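Local atomic coordinates of toluene, o-xylene monooxygenase oxygenase subunit (Pseudomonas stutzeri, PDB entry 2INC), a protein that forms part of the oxygenase component of toluene/o-xylene monooxygenase, which probably hydroxylates aromatic hydrocarbons, and belongs to the methane/phenol/alkene hydroxylase family of the ferritin clan. Residues A211-A214 / I215-T219; A283-E286 / P287-D290; Q104-T107 / R108-E112; S233-S237 / E238-L242; H62-W65 / N66-R69. All coordinates share one frame; numbering follows the deposited sequence.

How the contacts relate
Contact 1 is buried, its centre about 9 Å from the chain's centre, and all its residues are enclosed by helices. Contact 2 lies on the neighbouring helix 274-299 and is only partly buried; the two touch where Val218 meets Ala289 and Ala214 meets Trp285. Contacts 3 and 4 form a second cluster, the start of helix 108-117 meeting the end of helix 208-237 through Trp110. Contacts 1 and 4 share helix 208-237, their centres about 29 Å apart. Contact 5 is a surface turn on the opposite side of the chain's centre from contacts 3 and 4. Altered helical bonding marks contacts 1 and 2, capping contacts 3 and 4, and a bound water contact 5.

Contact 1: residues A211-A214 / I215-T219; sequences AFTA and INLVT
Thr219 grips the carbonyl of Ala214 twice: its hydroxyl OG1 donates to Ala214 O at 2.7 Å, and its backbone N reaches the same Ala214 O at 2.8 Å. The two donors arrive from opposite faces of the carbonyl plane. A first torsion of -61° sets OG1 beside the threonine's own N, which lets both donors converge on one acceptor. The backbone bond spans five residues instead of the usual four, the evidence for a pi-type turn at 215-219 within helix 208-237. The transition is gradual. Ile215 N still donates to Ala211 O at 2.9 Å in the ordinary alpha pattern, and Asn216 N to Phe212 O at 2.8 Å, while Phe212 O takes a further weak bond from Leu217 N. Thr213 O likewise accepts from Leu217 N at 2.9 Å and weakly from Val218 N.

Beside the widened turn, the side chains pack along the helix. Asn216 and Leu217 meet the Phe212 ring from the same side of its plane, one at each flank: Phe212 CE1 meets Asn216 CB at 3.9 Å, and Phe212 CE2 meets Leu217 CD1 at 3.8 Å. Both approach the ring obliquely. The amide of Asn216 is turned 48° from the ring plane, and its ND2 is bonded outside the turn to Ser261 and Glu151. Helices 121-138, 190-202, 241-268 and 274-299 pack around the segment.

Chemically, the extra residue in the turn is accommodated by shared acceptors, and the buried Thr219 hydroxyl is satisfied by the very carbonyl that its own backbone N engages.

Contact 2: residues A283-E286 / P287-D290; sequences AKWE and PLAD
Glu286 leads into Pro287 with helical backbone angles on both residues, yet helix 274-299 is kinked here, since the nitrogens of Pro287 and Leu288 make no bond to the preceding turn. The proline has no N-H, and its ring carbon CD stands 3.2 Å from Ala283 O, where a donor would otherwise come. Leu288 N turns instead to Trp285 O, a weak bond of 3.0 Å with an N-H...O angle of only 122°. Regular spacing then resumes: Ala289 N donates to Trp285 O at 3.2 Å, in the carbonyl plane, and Asp290 N to Glu286 O at 2.9 Å.

Along one side of the helix Trp285 and Leu288 lie side by side and point the same way. The leucine brings its CD1 branch to the six-membered part of the indole, 3.8 Å from Trp285 CZ3, in an oblique approach. The indole is placed by a first torsion of -71°, which keeps CG beside the backbone N. Lys284 CG sits over one face of this ring, toward its rim. Polar ends find partners elsewhere in the chain: Lys284 NZ forms a salt bridge to Glu210, which also accepts from Trp285 NE1. Glu286 pairs with Arg318, and Asp290 with Arg315. These arginines probably ease the nearness of the two carboxylates; Glu286 OE2 and Asp290 OD2 are 5.6 Å apart.

The arrangement is that of a proline kink inside a continuous alpha-helix, with Trp285 and Ala289 packing against helix 208-237 of the helical bundle.

Contact 3: residues Q104-T107 / R108-E112; sequences QMLT and REWVE
Thr107 and Trp110 cross at about a right angle at the start of helix 108-117, the threonine hydroxyl aimed at the tryptophan's backbone. OG1 sits between its own N and carbonyl carbon (first torsion 64°), from where it accepts Trp110 N at 3.1 Å through a nearly straight bond of 163°. That is an N-cap. The same hydroxyl oxygen lies 3.4 Å from Trp110 CB, while Thr107 O receives Val111 N at 3.0 Å to begin the regular helical pattern.

Leu106, just before the cap, crosses the indole obliquely. Its CD2 is 4.0 Å from Trp110 CD1, and its CB also touches Val111 CG2, at 4.1 Å, a hydrophobic staple beside the N-cap. On the solvent side Arg108 and Glu112 run one turn apart, with the carboxylate oxygen OE1 at the edge of the guanidinium and in its plane; this NE-OE1 salt bridge is long and weak at 3.4 Å. Arg108 also pairs with Asp175 through NH1.

Trp110 carries the contact into the bundle: NE1 bonds to Asp240 OD2, and the ring packs on Leu234 and Ala235 at the end of helix 208-237.

Contact 4: residues S233-S237 / E238-L242; sequences SLAQS and EGDTL
Gly239 takes up left-handed backbone angles (phi 98°, psi -5°) and thereby swings the chain back over Ala235 and Gln236, a Schellman motif ending helix 208-237. Its two defining bonds are both present: Asp240 N donates to Ala235 O at 2.8 Å, and Gly239 N to Gln236 O at 3.3 Å, the latter coming from well above the carbonyl plane. The positive phi of Gly239 is readily reached by a residue without a side chain.

Ser237, with a first torsion of 83°, directs OG back to Leu234 O at 3.0 Å. Glu238 N shares that same Leu234 O at 2.9 Å and has a further weak bond to Ala235 O. The side chains of Leu234 and Glu238 run alongside each other, pointing the same way. Gln236, on the outer side, packs on Arg100 of the second subunit.

The turn passes directly into helix 241-268. Asp240 is both the centre of an inverse gamma turn and the N-cap of that helix; OD1 accepts from Leu243 N, while OD2 is the acceptor of the Trp110 indole. Asp240 CB lies 3.4 Å from Ala235 O and 3.8 Å from Ala235 CB.

Contact 5: residues H62-W65 / N66-R69; sequences HDDW and NAFR
Asp64 and Asn66 set their flat ends nearly perpendicular, carboxylate and amide planes 76° apart, and a water links them. It donates to Asp64 OD1 at 2.7 Å and accepts from Asn66 N at 3.0 Å, with a weak further bond from Asn66 ND2. The carboxylate is brought over the turn by a first torsion of -166°, which lays CG beside the carbonyl carbon of Asp64. One face of the Trp65 indole receives His62 CB, 3.3 Å above the plane and over the centre. At the edge of the His62 ring, and in its plane, stands Asp64 N, bonded to His62 ND1 at 3.0 Å. Asn66 O lies at the edge of the Arg69 guanidinium and in its plane, and Arg69 NH2, 2.7 Å away, meets a lone pair of that oxygen. The same NH2 also reaches Phe68 O at 2.9 Å.

Between these groups the backbone makes two successive short turns. Ala67 N donates to Asp64 O at 3.0 Å and Phe68 N to Trp65 O at 3.1 Å, three residues apart each, as in a 3-10 helix. Both donors sit well above the carbonyl planes. Trp65 meets Trp208 edge-to-face, and Phe68 packs on helices 142-172 and 241-268.

Because ND1 accepts a bond, the proton of a neutral His62 would probably lie on NE2, which is hydrogen-bonded to Glu270. The turn is thus fixed at both ends by side-chain bonds to its backbone, and by water on its exposed flank.

Contact 1: residues A211-A214 / I215-T219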
loop_
_atom_site.group_PDB
_atom_site.type_symbol
_atom_site.label_atom_id
_atom_site.label_comp_id
_atom_site.label_asym_id
_atom_site.label_seq_id
_atom_site.Cartn_x
_atom_site.Cartn_y
_atom_site.Cartn_z
ATOM N N ALA B 211 15.435 12.846 35.262
ATOM C CA ALA B 211 15.610 11.638 34.434
ATOM C C ALA B 211 16.100 11.991 33.072
ATOM O O ALA B 211 17.056 11.393 32.572
ATOM C CB ALA B 211 14.281 10.822 34.339
ATOM N N PHE B 212 15.467 12.983 32.467
ATOM C CA PHE B 212 15.944 13.532 31.228
ATOM C C PHE B 212 17.402 13.998 31.284
ATOM O O PHE B 212 18.187 13.720 30.368
ATOM C CB PHE B 212 15.006 14.644 30.792
ATOM C CG PHE B 212 15.515 15.461 29.618
ATOM C CD1 PHE B 212 15.534 14.929 28.334
ATOM C CD2 PHE B 212 15.951 16.749 29.822
ATOM C CE1 PHE B 212 16.013 15.655 27.249
ATOM C CE2 PHE B 212 16.439 17.511 28.735
ATOM C CZ PHE B 212 16.451 16.951 27.448
ATOM N N THR B 213 17.760 14.766 32.316
ATOM C CA THR B 213 19.135 15.255 32.434
ATOM C C THR B 213 20.083 14.094 32.652
ATOM O O THR B 213 21.073 13.923 31.930
ATOM C CB THR B 213 19.222 16.292 33.572
ATOM O OG1 THR B 213 18.285 17.344 33.295
ATOM C CG2 THR B 213 20.645 16.857 33.679
ATOM N N ALA B 214 19.784 13.240 33.617
ATOM C CA ALA B 214 20.697 12.184 33.913
ATOM C C ALA B 214 20.895 11.251 32.733
ATOM O O ALA B 214 22.044 10.885 32.427
ATOM C CB ALA B 214 20.293 11.430 35.216
ATOM N N ILE B 215 19.815 10.886 32.038
ATOM C CA ILE B 215 19.934 9.895 30.940
ATOM C C ILE B 215 20.366 10.562 29.636
ATOM O O ILE B 215 21.297 10.112 28.983
ATOM C CB ILE B 215 18.587 9.189 30.680
ATOM C CG1 ILE B 215 18.123 8.434 31.909
ATOM C CG2 ILE B 215 18.710 8.263 29.472
ATOM C CD1 ILE B 215 19.088 7.356 32.308
ATOM N N ASN B 216 19.696 11.633 29.260
ATOM C CA ASN B 216 19.904 12.145 27.910
ATOM C C ASN B 216 21.001 13.162 27.887
ATOM O O ASN B 216 21.682 13.341 26.838
ATOM C CB ASN B 216 18.637 12.780 27.338
ATOM C CG ASN B 216 17.794 11.770 26.511
ATOM O OD1 ASN B 216 17.796 10.591 26.804
ATOM N ND2 ASN B 216 17.087 12.253 25.497
ATOM N N LEU B 217 21.149 13.902 28.988
ATOM C CA LEU B 217 22.117 15.015 28.901
ATOM C C LEU B 217 23.478 14.613 29.402
ATOM O O LEU B 217 24.477 15.204 28.988
ATOM C CB LEU B 217 21.612 16.298 29.594
ATOM C CG LEU B 217 20.323 16.934 29.053
ATOM C CD1 LEU B 217 20.038 18.274 29.716
ATOM C CD2 LEU B 217 20.370 17.056 27.610
ATOM N N VAL B 218 23.525 13.596 30.261
ATOM C CA VAL B 218 24.774 13.234 30.914
ATOM C C VAL B 218 25.204 11.826 30.544
ATOM O O VAL B 218 26.278 11.646 29.977
ATOM C CB VAL B 218 24.708 13.389 32.471
ATOM C CG1 VAL B 218 26.008 12.886 33.128
ATOM C CG2 VAL B 218 24.428 14.885 32.838
ATOM N N THR B 219 24.389 10.831 30.869
ATOM C CA THR B 219 24.792 9.449 30.638
ATOM C C THR B 219 24.981 9.135 29.139
ATOM O O THR B 219 26.033 8.621 28.707
ATOM C CB THR B 219 23.767 8.549 31.247
ATOM O OG1 THR B 219 23.743 8.828 32.643
ATOM C CG2 THR B 219 24.136 7.085 31.050
#

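Contact 2: residues A283-E286 / P287-D290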
loop_
_atom_site.group_PDB
_atom_site.type_symbol
_atom_site.label_atom_id
_atom_site.label_comp_id
_atom_site.label_asym_id
_atom_site.label_seq_id
_atom_site.Cartn_x
_atom_site.Cartn_y
_atom_site.Cartn_z
ATOM N N ALA B 283 25.528 19.232 37.303
ATOM C CA ALA B 283 26.675 19.240 38.220
ATOM C C ALA B 283 26.664 18.076 39.170
ATOM O O ALA B 283 27.736 17.615 39.563
ATOM C CB ALA B 283 26.817 20.585 38.977
ATOM N N LYS B 284 25.474 17.561 39.497
ATOM C CA LYS B 284 25.342 16.350 40.342
ATOM C C LYS B 284 25.820 15.094 39.602
ATOM O O LYS B 284 26.469 14.221 40.192
ATOM C CB LYS B 284 23.869 16.200 40.774
ATOM C CG LYS B 284 23.474 14.861 41.393
ATOM C CD LYS B 284 21.954 14.784 41.699
ATOM C CE LYS B 284 21.638 13.396 42.231
ATOM N NZ LYS B 284 20.260 13.250 42.728
ATOM N N TRP B 285 25.457 14.998 38.319
ATOM C CA TRP B 285 25.628 13.745 37.536
ATOM C C TRP B 285 26.979 13.713 36.794
ATOM O O TRP B 285 27.583 12.627 36.640
ATOM C CB TRP B 285 24.408 13.489 36.598
ATOM C CG TRP B 285 23.207 13.105 37.369
ATOM C CD1 TRP B 285 22.162 13.907 37.742
ATOM C CD2 TRP B 285 22.945 11.808 37.959
ATOM N NE1 TRP B 285 21.273 13.184 38.530
ATOM C CE2 TRP B 285 21.725 11.895 38.649
ATOM C CE3 TRP B 285 23.616 10.593 37.931
ATOM C CZ2 TRP B 285 21.178 10.820 39.347
ATOM C CZ3 TRP B 285 23.074 9.504 38.641
ATOM C CH2 TRP B 285 21.862 9.630 39.316
ATOM N N GLU B 286 27.450 14.893 36.349
ATOM C CA GLU B 286 28.741 15.019 35.635
ATOM C C GLU B 286 29.943 14.263 36.256
ATOM O O GLU B 286 30.698 13.611 35.528
ATOM C CB GLU B 286 29.095 16.506 35.385
ATOM C CG GLU B 286 29.283 16.829 33.912
ATOM C CD GLU B 286 29.917 18.218 33.645
ATOM O OE1 GLU B 286 30.020 18.644 32.461
ATOM O OE2 GLU B 286 30.307 18.885 34.637
ATOM N N PRO B 287 30.155 14.353 37.582
ATOM C CA PRO B 287 31.281 13.594 38.165
ATOM C C PRO B 287 31.207 12.061 38.006
ATOM O O PRO B 287 32.252 11.399 37.866
ATOM C CB PRO B 287 31.175 13.920 39.667
ATOM C CG PRO B 287 30.395 15.155 39.750
ATOM C CD PRO B 287 29.427 15.100 38.623
ATOM N N LEU B 288 29.997 11.495 38.055
ATOM C CA LEU B 288 29.818 10.036 37.800
ATOM C C LEU B 288 30.064 9.669 36.358
ATOM O O LEU B 288 30.523 8.559 36.073
ATOM C CB LEU B 288 28.418 9.562 38.164
ATOM C CG LEU B 288 28.132 9.261 39.629
ATOM C CD1 LEU B 288 26.651 8.943 39.815
ATOM C CD2 LEU B 288 28.977 8.107 40.119
ATOM N N ALA B 289 29.732 10.584 35.453
ATOM C CA ALA B 289 30.022 10.406 34.033
ATOM C C ALA B 289 31.537 10.453 33.783
ATOM O O ALA B 289 32.054 9.691 32.982
ATOM C CB ALA B 289 29.349 11.495 33.208
ATOM N N ASP B 290 32.230 11.360 34.459
ATOM C CA ASP B 290 33.687 11.375 34.438
ATOM C C ASP B 290 34.243 10.066 34.901
ATOM O O ASP B 290 35.064 9.496 34.214
ATOM C CB ASP B 290 34.249 12.506 35.272
ATOM C CG ASP B 290 34.039 13.866 34.603
ATOM O OD1 ASP B 290 33.721 13.891 33.386
ATOM O OD2 ASP B 290 34.198 14.907 35.289
#

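Contact 3: residues Q104-T107 / R108-E112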
loop_
_atom_site.group_PDB
_atom_site.type_symbol
_atom_site.label_atom_id
_atom_site.label_comp_id
_atom_site.label_asym_id
_atom_site.label_seq_id
_atom_site.Cartn_x
_atom_site.Cartn_y
_atom_site.Cartn_z
ATOM N N GLN B 104 36.939 -13.904 10.860
ATOM C CA GLN B 104 38.110 -14.816 10.753
ATOM C C GLN B 104 39.421 -14.074 10.578
ATOM O O GLN B 104 40.469 -14.610 10.896
ATOM C CB GLN B 104 37.903 -15.820 9.587
ATOM C CG GLN B 104 36.817 -16.925 9.836
ATOM C CD GLN B 104 35.312 -16.443 9.809
ATOM O OE1 GLN B 104 34.421 -17.124 10.363
ATOM N NE2 GLN B 104 35.038 -15.284 9.162
ATOM N N MET B 105 39.383 -12.841 10.080
ATOM C CA MET B 105 40.603 -12.061 9.851
ATOM C C MET B 105 41.019 -11.169 11.028
ATOM O O MET B 105 42.071 -10.547 11.003
ATOM C CB MET B 105 40.426 -11.149 8.622
ATOM C CG MET B 105 39.906 -11.845 7.370
ATOM S SD MET B 105 41.123 -13.066 6.872
ATOM C CE MET B 105 42.629 -12.071 6.731
ATOM N N LEU B 106 40.173 -11.036 12.053
ATOM C CA LEU B 106 40.537 -10.204 13.220
ATOM C C LEU B 106 41.645 -10.897 14.008
ATOM O O LEU B 106 41.693 -12.144 14.042
ATOM C CB LEU B 106 39.315 -10.044 14.151
ATOM C CG LEU B 106 37.972 -9.576 13.562
ATOM C CD1 LEU B 106 36.795 -9.745 14.582
ATOM C CD2 LEU B 106 38.120 -8.135 13.065
ATOM N N THR B 107 42.506 -10.123 14.671
ATOM C CA THR B 107 43.595 -10.745 15.467
ATOM C C THR B 107 43.101 -11.323 16.797
ATOM O O THR B 107 42.043 -10.930 17.304
ATOM C CB THR B 107 44.682 -9.758 15.827
ATOM O OG1 THR B 107 44.134 -8.734 16.676
ATOM C CG2 THR B 107 45.287 -9.111 14.575
ATOM N N ARG B 108 43.878 -12.220 17.401
ATOM C CA ARG B 108 43.456 -12.803 18.680
ATOM C C ARG B 108 43.304 -11.701 19.737
ATOM O O ARG B 108 42.361 -11.733 20.564
ATOM C CB ARG B 108 44.490 -13.839 19.172
ATOM C CG ARG B 108 44.090 -14.517 20.494
ATOM C CD ARG B 108 42.656 -15.150 20.404
ATOM N NE ARG B 108 42.119 -15.581 21.702
ATOM C CZ ARG B 108 41.202 -16.532 21.875
ATOM N NH1 ARG B 108 40.679 -17.196 20.836
ATOM N NH2 ARG B 108 40.807 -16.834 23.109
ATOM N N GLU B 109 44.232 -10.734 19.711
ATOM C CA GLU B 109 44.252 -9.654 20.679
ATOM C C GLU B 109 42.990 -8.766 20.555
ATOM O O GLU B 109 42.390 -8.366 21.568
ATOM C CB GLU B 109 45.505 -8.802 20.504
ATOM C CG GLU B 109 46.838 -9.544 20.867
ATOM C CD GLU B 109 47.459 -10.440 19.715
ATOM O OE1 GLU B 109 48.550 -11.040 19.979
ATOM O OE2 GLU B 109 46.886 -10.566 18.589
ATOM N N TRP B 110 42.607 -8.445 19.325
ATOM C CA TRP B 110 41.357 -7.680 19.117
ATOM C C TRP B 110 40.125 -8.490 19.563
ATOM O O TRP B 110 39.217 -7.994 20.249
ATOM C CB TRP B 110 41.204 -7.262 17.650
ATOM C CG TRP B 110 39.934 -6.496 17.458
ATOM C CD1 TRP B 110 38.834 -6.863 16.755
ATOM C CD2 TRP B 110 39.665 -5.210 17.989
ATOM N NE1 TRP B 110 37.861 -5.873 16.833
ATOM C CE2 TRP B 110 38.362 -4.844 17.582
ATOM C CE3 TRP B 110 40.401 -4.320 18.774
ATOM C CZ2 TRP B 110 37.781 -3.622 17.957
ATOM C CZ3 TRP B 110 39.811 -3.101 19.144
ATOM C CH2 TRP B 110 38.523 -2.774 18.741
ATOM N N VAL B 111 40.086 -9.752 19.199
ATOM C CA VAL B 111 39.001 -10.597 19.653
ATOM C C VAL B 111 38.844 -10.526 21.188
ATOM O O VAL B 111 37.737 -10.403 21.726
ATOM C CB VAL B 111 39.171 -12.037 19.155
ATOM C CG1 VAL B 111 38.231 -13.016 19.891
ATOM C CG2 VAL B 111 38.889 -12.113 17.641
ATOM N N GLU B 112 39.946 -10.591 21.910
ATOM C CA GLU B 112 39.863 -10.405 23.356
ATOM C C GLU B 112 39.393 -9.014 23.783
ATOM O O GLU B 112 38.685 -8.893 24.778
ATOM C CB GLU B 112 41.201 -10.768 23.997
ATOM C CG GLU B 112 41.337 -12.301 23.995
ATOM C CD GLU B 112 42.697 -12.789 24.470
ATOM O OE1 GLU B 112 42.799 -14.021 24.681
ATOM O OE2 GLU B 112 43.635 -11.947 24.639
#

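Contact 4: residues S233-S237 / E238-L242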
loop_
_atom_site.group_PDB
_atom_site.type_symbol
_atom_site.label_atom_id
_atom_site.label_comp_id
_atom_site.label_asym_id
_atom_site.label_seq_id
_atom_site.Cartn_x
_atom_site.Cartn_y
_atom_site.Cartn_z
ATOM N N SER B 233 36.413 3.989 16.651
ATOM C CA SER B 233 37.706 4.427 16.046
ATOM C C SER B 233 38.807 3.409 16.243
ATOM O O SER B 233 39.594 3.068 15.344
ATOM C CB SER B 233 38.189 5.683 16.717
ATOM O OG SER B 233 37.324 6.703 16.329
ATOM N N LEU B 234 38.865 2.901 17.449
ATOM C CA LEU B 234 39.831 1.893 17.721
ATOM C C LEU B 234 39.578 0.667 16.835
ATOM O O LEU B 234 40.520 0.080 16.289
ATOM C CB LEU B 234 39.736 1.527 19.196
ATOM C CG LEU B 234 40.721 0.490 19.650
ATOM C CD1 LEU B 234 42.154 1.034 19.454
ATOM C CD2 LEU B 234 40.419 0.166 21.126
ATOM N N ALA B 235 38.305 0.262 16.708
ATOM C CA ALA B 235 37.949 -0.920 15.891
ATOM C C ALA B 235 38.502 -0.750 14.497
ATOM O O ALA B 235 39.116 -1.678 13.940
ATOM C CB ALA B 235 36.445 -1.098 15.813
ATOM N N GLN B 236 38.258 0.438 13.929
ATOM C CA GLN B 236 38.651 0.717 12.561
ATOM C C GLN B 236 40.162 0.577 12.388
ATOM O O GLN B 236 40.619 -0.045 11.429
ATOM C CB GLN B 236 38.194 2.111 12.147
ATOM C CG GLN B 236 38.097 2.239 10.629
ATOM C CD GLN B 236 38.191 3.663 10.089
ATOM O OE1 GLN B 236 37.520 4.602 10.573
ATOM N NE2 GLN B 236 39.007 3.822 9.040
ATOM N N SER B 237 40.926 1.164 13.313
ATOM C CA SER B 237 42.380 1.110 13.260
ATOM C C SER B 237 42.905 -0.294 13.529
ATOM O O SER B 237 43.994 -0.647 13.093
ATOM C CB SER B 237 42.977 2.141 14.230
ATOM O OG SER B 237 43.036 1.623 15.546
ATOM N N GLU B 238 42.107 -1.131 14.173
ATOM C CA GLU B 238 42.510 -2.481 14.488
ATOM C C GLU B 238 42.062 -3.499 13.466
ATOM O O GLU B 238 42.228 -4.714 13.683
ATOM C CB GLU B 238 41.968 -2.906 15.862
ATOM C CG GLU B 238 42.709 -2.318 17.038
ATOM C CD GLU B 238 44.197 -2.525 16.949
ATOM O OE1 GLU B 238 44.625 -3.692 16.763
ATOM O OE2 GLU B 238 44.931 -1.512 17.046
ATOM N N GLY B 239 41.460 -3.044 12.375
ATOM C CA GLY B 239 41.053 -3.970 11.317
ATOM C C GLY B 239 39.597 -4.397 11.347
ATOM O O GLY B 239 39.135 -5.083 10.411
ATOM N N ASP B 240 38.859 -3.974 12.386
ATOM C CA ASP B 240 37.469 -4.406 12.553
ATOM C C ASP B 240 36.595 -3.451 11.767
ATOM O O ASP B 240 36.061 -2.491 12.323
ATOM C CB ASP B 240 37.052 -4.415 14.028
ATOM C CG ASP B 240 35.766 -5.210 14.269
ATOM O OD1 ASP B 240 34.905 -5.315 13.356
ATOM O OD2 ASP B 240 35.599 -5.763 15.369
ATOM N N THR B 241 36.442 -3.681 10.466
ATOM C CA THR B 241 35.688 -2.684 9.737
ATOM C C THR B 241 34.201 -2.762 10.088
ATOM O O THR B 241 33.549 -1.734 10.100
ATOM C CB THR B 241 36.006 -2.601 8.179
ATOM O OG1 THR B 241 34.825 -2.810 7.391
ATOM C CG2 THR B 241 37.148 -3.524 7.779
ATOM N N LEU B 242 33.684 -3.951 10.420
ATOM C CA LEU B 242 32.270 -4.083 10.750
ATOM C C LEU B 242 31.960 -3.152 11.934
ATOM O O LEU B 242 31.112 -2.250 11.838
ATOM C CB LEU B 242 31.907 -5.571 11.048
ATOM C CG LEU B 242 30.450 -6.019 10.986
ATOM C CD1 LEU B 242 30.406 -7.496 10.836
ATOM C CD2 LEU B 242 29.824 -5.683 12.296
#

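Contact 5: residues H62-W65 / N66-R69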
loop_
_atom_site.group_PDB
_atom_site.type_symbol
_atom_site.label_atom_id
_atom_site.label_comp_id
_atom_site.label_asym_id
_atom_site.label_seq_id
_atom_site.Cartn_x
_atom_site.Cartn_y
_atom_site.Cartn_z
ATOM N N HIS B 62 7.390 24.731 33.017
ATOM C CA HIS B 62 6.930 25.462 31.835
ATOM C C HIS B 62 5.412 25.540 31.899
ATOM O O HIS B 62 4.781 24.638 32.442
ATOM C CB HIS B 62 7.373 24.763 30.561
ATOM C CG HIS B 62 7.406 25.647 29.362
ATOM N ND1 HIS B 62 6.265 26.044 28.702
ATOM C CD2 HIS B 62 8.436 26.218 28.704
ATOM C CE1 HIS B 62 6.589 26.809 27.675
ATOM N NE2 HIS B 62 7.902 26.929 27.653
ATOM N N ASP B 63 4.798 26.591 31.383
ATOM C CA ASP B 63 3.329 26.647 31.494
ATOM C C ASP B 63 2.650 25.907 30.368
ATOM O O ASP B 63 1.453 25.719 30.418
ATOM C CB ASP B 63 2.752 28.071 31.461
ATOM C CG ASP B 63 3.326 28.988 32.511
ATOM O OD1 ASP B 63 3.252 30.234 32.287
ATOM O OD2 ASP B 63 3.823 28.514 33.553
ATOM N N ASP B 64 3.388 25.561 29.312
ATOM C CA ASP B 64 2.791 24.827 28.179
ATOM C C ASP B 64 3.736 23.805 27.573
ATOM O O ASP B 64 4.233 24.004 26.481
ATOM C CB ASP B 64 2.368 25.798 27.094
ATOM C CG ASP B 64 1.442 25.155 26.065
ATOM O OD1 ASP B 64 0.870 24.040 26.321
ATOM O OD2 ASP B 64 1.262 25.781 25.002
ATOM N N TRP B 65 3.978 22.699 28.271
ATOM C CA TRP B 65 4.912 21.707 27.739
ATOM C C TRP B 65 4.378 21.084 26.464
ATOM O O TRP B 65 5.146 20.543 25.658
ATOM C CB TRP B 65 5.142 20.594 28.750
ATOM C CG TRP B 65 6.082 20.962 29.891
ATOM C CD1 TRP B 65 5.785 20.965 31.222
ATOM C CD2 TRP B 65 7.460 21.345 29.782
ATOM N NE1 TRP B 65 6.891 21.335 31.963
ATOM C CE2 TRP B 65 7.938 21.557 31.107
ATOM C CE3 TRP B 65 8.341 21.523 28.700
ATOM C CZ2 TRP B 65 9.235 21.960 31.377
ATOM C CZ3 TRP B 65 9.658 21.928 28.977
ATOM C CH2 TRP B 65 10.079 22.146 30.318
ATOM N N ASN B 66 3.067 21.146 26.267
ATOM C CA ASN B 66 2.486 20.710 24.972
ATOM C C ASN B 66 2.932 21.450 23.719
ATOM O O ASN B 66 2.757 20.909 22.625
ATOM C CB ASN B 66 0.958 20.615 24.987
ATOM C CG ASN B 66 0.434 19.302 25.668
ATOM O OD1 ASN B 66 0.819 18.165 25.332
ATOM N ND2 ASN B 66 -0.487 19.487 26.576
ATOM N N ALA B 67 3.488 22.667 23.875
ATOM C CA ALA B 67 4.085 23.390 22.761
ATOM C C ALA B 67 5.370 22.744 22.202
ATOM O O ALA B 67 5.809 23.104 21.126
ATOM C CB ALA B 67 4.362 24.848 23.122
ATOM N N PHE B 68 5.958 21.796 22.914
ATOM C CA PHE B 68 7.181 21.186 22.440
ATOM C C PHE B 68 6.980 20.461 21.116
ATOM O O PHE B 68 5.973 19.770 20.913
ATOM C CB PHE B 68 7.725 20.167 23.475
ATOM C CG PHE B 68 8.974 19.447 23.000
ATOM C CD1 PHE B 68 10.195 20.129 22.921
ATOM C CD2 PHE B 68 8.924 18.103 22.569
ATOM C CE1 PHE B 68 11.363 19.488 22.429
ATOM C CE2 PHE B 68 10.083 17.457 22.110
ATOM C CZ PHE B 68 11.288 18.123 22.037
ATOM N N ARG B 69 7.963 20.605 20.221
ATOM C CA ARG B 69 7.939 19.977 18.909
ATOM C C ARG B 69 9.290 19.297 18.674
ATOM O O ARG B 69 10.328 19.945 18.772
ATOM C CB ARG B 69 7.650 21.025 17.805
ATOM C CG ARG B 69 6.333 21.796 17.979
ATOM C CD ARG B 69 5.158 20.867 17.634
ATOM N NE ARG B 69 3.824 21.512 17.768
ATOM C CZ ARG B 69 3.079 21.496 18.876
ATOM N NH1 ARG B 69 1.885 22.086 18.880
ATOM N NH2 ARG B 69 3.484 20.908 19.990
HETATM O O HOH W 1 0.885 22.040 28.135
#